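PDB 4FGM: aminopeptidase N family protein from Idiomarina loihiensis L2TR, which probably acts as a zinc-dependent aminopeptidase of the M61 family, removing residues from the amino-terminal end of peptides. Local coordinates for residues T300-F305 / I417-D422; S350-S355 / A443-E448. All coordinates share one frame; numbering follows the deposited sequence.

Contact 1: residues T300-F305 / I417-D422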
# COMPACT_ATOMS: atom_id res chain seq x y z
N THR A 300 5.07 1.92 -16.20
CA THR A 300 6.36 2.40 -15.71
C THR A 300 7.02 1.28 -14.91
O THR A 300 6.38 0.60 -14.12
CB THR A 300 6.22 3.66 -14.81
OG1 THR A 300 7.52 4.06 -14.36
CG2 THR A 300 5.34 3.37 -13.59
N GLU A 301 8.32 1.09 -15.14
CA GLU A 301 9.07 0.05 -14.45
C GLU A 301 9.73 0.59 -13.19
O GLU A 301 10.51 -0.11 -12.55
CB GLU A 301 10.17 -0.49 -15.36
CG GLU A 301 11.25 0.55 -15.68
CD GLU A 301 12.41 -0.02 -16.47
OE1 GLU A 301 12.17 -0.61 -17.54
OE2 GLU A 301 13.56 0.14 -16.01
N GLN A 302 9.42 1.84 -12.84
CA GLN A 302 10.05 2.47 -11.68
C GLN A 302 9.48 2.19 -10.29
O GLN A 302 9.99 2.72 -9.30
CB GLN A 302 10.11 3.98 -11.92
CG GLN A 302 10.96 4.36 -13.12
CD GLN A 302 10.96 5.85 -13.39
OE1 GLN A 302 11.22 6.65 -12.49
NE2 GLN A 302 10.68 6.23 -14.63
N LEU A 303 8.44 1.37 -10.18
CA LEU A 303 7.88 1.08 -8.87
C LEU A 303 8.86 0.36 -7.94
O LEU A 303 8.64 0.31 -6.73
CB LEU A 303 6.58 0.28 -9.00
CG LEU A 303 5.44 1.03 -9.70
CD1 LEU A 303 4.17 0.19 -9.62
CD2 LEU A 303 5.21 2.39 -9.04
N TRP A 304 9.94 -0.18 -8.50
CA TRP A 304 10.94 -0.86 -7.67
C TRP A 304 11.57 0.20 -6.77
O TRP A 304 12.06 -0.09 -5.68
CB TRP A 304 12.04 -1.50 -8.53
CG TRP A 304 12.89 -0.51 -9.29
CD1 TRP A 304 12.71 -0.09 -10.59
CD2 TRP A 304 14.06 0.17 -8.82
NE1 TRP A 304 13.68 0.81 -10.94
CE2 TRP A 304 14.52 0.99 -9.88
CE3 TRP A 304 14.76 0.18 -7.60
CZ2 TRP A 304 15.66 1.80 -9.75
CZ3 TRP A 304 15.89 0.98 -7.48
CH2 TRP A 304 16.32 1.78 -8.55
N PHE A 305 11.57 1.43 -7.26
CA PHE A 305 12.14 2.53 -6.51
C PHE A 305 11.07 3.23 -5.68
O PHE A 305 11.22 3.41 -4.46
CB PHE A 305 12.82 3.51 -7.49
CG PHE A 305 13.32 4.77 -6.84
CD1 PHE A 305 12.48 5.88 -6.69
CD2 PHE A 305 14.62 4.84 -6.35
CE1 PHE A 305 12.93 7.05 -6.05
CE2 PHE A 305 15.09 6.00 -5.72
CZ PHE A 305 14.24 7.11 -5.57
N ILE A 417 10.72 17.79 -11.76
CA ILE A 417 11.39 17.36 -12.98
C ILE A 417 10.97 15.95 -13.39
O ILE A 417 10.73 15.69 -14.56
CB ILE A 417 12.93 17.40 -12.80
CG1 ILE A 417 13.39 18.84 -12.65
CG2 ILE A 417 13.62 16.71 -13.97
CD1 ILE A 417 12.81 19.78 -13.70
N GLY A 418 10.90 15.05 -12.41
CA GLY A 418 10.53 13.68 -12.70
C GLY A 418 11.73 12.81 -12.99
O GLY A 418 12.78 13.30 -13.43
N THR A 419 11.59 11.51 -12.76
CA THR A 419 12.67 10.56 -13.01
C THR A 419 12.35 9.64 -14.18
O THR A 419 11.22 9.17 -14.31
CB THR A 419 12.93 9.67 -11.77
OG1 THR A 419 11.73 8.96 -11.42
CG2 THR A 419 13.38 10.52 -10.59
N ALA A 420 13.34 9.41 -15.03
CA ALA A 420 13.18 8.51 -16.18
C ALA A 420 13.62 7.15 -15.66
O ALA A 420 14.20 7.06 -14.57
CB ALA A 420 14.07 8.95 -17.33
N ASP A 421 13.36 6.09 -16.42
CA ASP A 421 13.71 4.75 -15.97
C ASP A 421 15.15 4.55 -15.54
O ASP A 421 15.42 3.81 -14.59
CB ASP A 421 13.37 3.72 -17.05
CG ASP A 421 11.90 3.68 -17.38
OD1 ASP A 421 11.10 4.25 -16.60
OD2 ASP A 421 11.53 3.07 -18.40
N ASP A 422 16.09 5.23 -16.19
CA ASP A 422 17.50 5.08 -15.86
C ASP A 422 18.11 6.20 -15.03
O ASP A 422 19.30 6.17 -14.71
CB ASP A 422 18.31 4.90 -17.15
CG ASP A 422 18.35 6.15 -18.00
OD1 ASP A 422 17.32 6.86 -18.09
OD2 ASP A 422 19.42 6.43 -18.60
O HOH W 1 8.57 5.04 -16.96
O HOH W 2 13.84 1.63 -13.57
O HOH W 3 9.14 1.98 -18.03
O HOH W 4 13.09 1.60 -20.03

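Contact 2: residues S350-S355 / A443-E448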
# COMPACT_ATOMS: atom_id res chain seq x y z
N SER A 350 11.58 -10.16 -13.65
CA SER A 350 12.52 -9.20 -13.09
C SER A 350 11.69 -8.17 -12.33
O SER A 350 10.49 -8.04 -12.58
CB SER A 350 13.35 -8.52 -14.19
OG SER A 350 12.54 -7.74 -15.05
N VAL A 351 12.33 -7.46 -11.41
CA VAL A 351 11.63 -6.46 -10.61
C VAL A 351 11.05 -5.33 -11.45
O VAL A 351 9.95 -4.83 -11.17
CB VAL A 351 12.56 -5.89 -9.51
CG1 VAL A 351 13.52 -4.87 -10.10
CG2 VAL A 351 11.73 -5.27 -8.40
N THR A 352 11.77 -4.92 -12.49
CA THR A 352 11.29 -3.84 -13.35
C THR A 352 10.12 -4.33 -14.18
O THR A 352 9.18 -3.58 -14.46
CB THR A 352 12.40 -3.33 -14.30
OG1 THR A 352 13.04 -4.44 -14.95
CG2 THR A 352 13.43 -2.54 -13.51
N GLU A 353 10.18 -5.59 -14.59
CA GLU A 353 9.11 -6.20 -15.38
C GLU A 353 7.83 -6.25 -14.52
O GLU A 353 6.74 -5.99 -15.01
CB GLU A 353 9.52 -7.61 -15.82
CG GLU A 353 8.45 -8.40 -16.53
CD GLU A 353 8.92 -9.80 -16.90
OE1 GLU A 353 10.03 -10.19 -16.46
OE2 GLU A 353 8.18 -10.51 -17.62
N SER A 354 8.00 -6.56 -13.24
CA SER A 354 6.87 -6.64 -12.32
C SER A 354 6.20 -5.28 -12.15
O SER A 354 4.96 -5.18 -12.09
CB SER A 354 7.34 -7.16 -10.95
OG SER A 354 6.27 -7.26 -10.03
N SER A 355 7.01 -4.22 -12.06
CA SER A 355 6.49 -2.87 -11.92
C SER A 355 5.69 -2.51 -13.16
O SER A 355 4.57 -2.00 -13.09
CB SER A 355 7.66 -1.88 -11.75
OG SER A 355 7.23 -0.53 -11.84
N ALA A 443 20.13 -6.52 -10.41
CA ALA A 443 19.03 -6.48 -9.45
C ALA A 443 17.75 -6.02 -10.13
O ALA A 443 16.66 -6.49 -9.81
CB ALA A 443 19.37 -5.53 -8.31
N LEU A 444 17.91 -5.12 -11.09
CA LEU A 444 16.79 -4.54 -11.82
C LEU A 444 16.27 -5.30 -13.05
O LEU A 444 15.06 -5.34 -13.28
CB LEU A 444 17.15 -3.11 -12.25
CG LEU A 444 16.66 -1.89 -11.46
CD1 LEU A 444 16.86 -2.07 -9.97
CD2 LEU A 444 17.41 -0.67 -11.96
N TYR A 445 17.17 -5.90 -13.82
CA TYR A 445 16.74 -6.57 -15.04
C TYR A 445 16.94 -8.09 -15.12
O TYR A 445 16.42 -8.73 -16.03
CB TYR A 445 17.41 -5.88 -16.23
CG TYR A 445 17.12 -4.39 -16.25
CD1 TYR A 445 15.85 -3.91 -16.57
CD2 TYR A 445 18.09 -3.46 -15.86
CE1 TYR A 445 15.54 -2.55 -16.49
CE2 TYR A 445 17.80 -2.09 -15.78
CZ TYR A 445 16.52 -1.64 -16.10
OH TYR A 445 16.23 -0.30 -16.02
N ASN A 446 17.69 -8.66 -14.19
CA ASN A 446 17.88 -10.11 -14.20
C ASN A 446 16.81 -10.77 -13.32
O ASN A 446 16.10 -10.09 -12.56
CB ASN A 446 19.27 -10.50 -13.69
CG ASN A 446 20.36 -10.29 -14.73
OD1 ASN A 446 20.08 -10.07 -15.91
ND2 ASN A 446 21.61 -10.38 -14.30
N LYS A 447 16.71 -12.09 -13.41
CA LYS A 447 15.74 -12.84 -12.62
C LYS A 447 16.47 -13.85 -11.75
O LYS A 447 16.39 -15.06 -11.99
CB LYS A 447 14.76 -13.55 -13.56
CG LYS A 447 14.09 -12.62 -14.54
CD LYS A 447 13.35 -13.39 -15.62
CE LYS A 447 12.73 -12.45 -16.64
NZ LYS A 447 12.15 -13.18 -17.80
N GLU A 448 17.18 -13.35 -10.74
CA GLU A 448 17.95 -14.18 -9.83
C GLU A 448 17.91 -13.61 -8.42
O GLU A 448 17.35 -12.53 -8.20
CB GLU A 448 19.40 -14.24 -10.31
CG GLU A 448 20.00 -12.85 -10.56
CD GLU A 448 21.24 -12.88 -11.43
OE1 GLU A 448 21.36 -13.79 -12.28
OE2 GLU A 448 22.09 -11.97 -11.30
O HOH W 5 14.12 -7.22 -17.23
O HOH W 6 14.81 -8.26 -10.86

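Contact 1: residues T300-F305 / I417-D422
Gln302 and Asp421 bury the most surface in this contact, and the amide of Gln302 is its hub. CG of Gln302 stands anti to the carbonyl carbon (chi1 -62°), and the extended chain beyond it carries the amide across to the loop 417-422. There OE1 accepts from Thr419 OG1 at 2.6 Å, with the hydroxyl in the carbonyl plane. On the nitrogen side, NE2 of Gln302 gives one bond to the backbone O of Thr419 at 3.0 Å and another to OD1 of Asp421 at 2.8 Å. The carbonyl of Thr419 is approached from above its plane, whereas OD1 of Asp421 is met on its anti lone pair, its carboxylate turned 80° from the amide. Glutamine suits the place because it offers both an acceptor and a two-proton donor, and these three bonds fix which way round the amide sits.

Glu301 lies over the carboxylate of Asp421. The two carboxylates stack with planes only 2° apart, CG of Glu301 lying 3.6 Å from CG of Asp421. Two acids so close would be expected to repel, but waters probably ease the meeting: one molecule donates to both OE2 of Glu301 and the backbone O of Asp421 while accepting from Trp304 NE1, and another joins Glu301 N to OD2 of Asp421. Tyr445 OH also bonds to OE2 of Glu301. A further water links OD1 of Asp421 to OG1 of Thr300, which closes an ST turn by accepting from Gln302 N at 3.3 Å.

The loop before helix 423-429 is thus tied to the turn leading into helix 303-306, shortly before the zinc ligand Glu307. The chemistry implies a polar, directional junction, in which the three amide bonds hold the Gln302 side chain to Thr419 and Asp421.

Contact 2: residues S350-S355 / A443-E448
Thr352 grips the end of helix 437-445 through the carbonyl of Leu444: its OG1 donates to Leu444 O at 2.8 Å, tilted 33° from the carbonyl plane, and its backbone N adds a weak bond to the same oxygen. With OG1 between the backbone N and carbonyl carbon (chi1 49°), the hydroxyl reaches that oxygen while CG2 packs against CG of Leu444 at 3.9 Å. Threonine therefore supplies both the donor and the methyl. The Tyr445 ring also borders this side chain, its CD1 3.3 Å from OG1 of Thr352.

Ser350 sets CB among the carbonyl oxygens of Leu444, Tyr445 and Asn446. It is the N-cap of helix 351-356 and forms a capping box with Glu353: OG accepts from Glu353 N, and Ser350 N donates to Glu353 OE1 at 3.2 Å. Lys447 stretches alongside Ser350 N, and its NZ makes a long salt bridge of 3.9 Å to the same carboxylate oxygen.

Trp304, from helix 303-306, packs against Val351, Thr352 and Leu444. One helix's start thus meets another's end: Thr352 donates directly to Leu444 O, while waters lie between Ser350 OG and Tyr445 O and between Val351 N and Ala443 O.

How the contacts relate
Both contacts combine buried and exposed residues, and they adjoin, with centres about 13 Å apart. Contact 1 joins a turn to a loop, so side-chain polar groups and waters do most of the work; contact 2 joins two helix ends, where backbone carbonyls and a capping box matter more and some apolar packing enters. The segments 300-305 and 350-355 connect the two: Ser355 OG takes part in hydrogen bonds with Thr300 O and Leu303 N, and Glu301 of contact 1 is also hydrogen-bonded to Tyr445 of contact 2. Acids are placed differently too, since Glu301 faces another carboxylate whereas Glu353 has a lysine nearby. Both lie near the zinc ligand Glu307: the side chains of Thr300 and Val351 are each about 9 Å from its own.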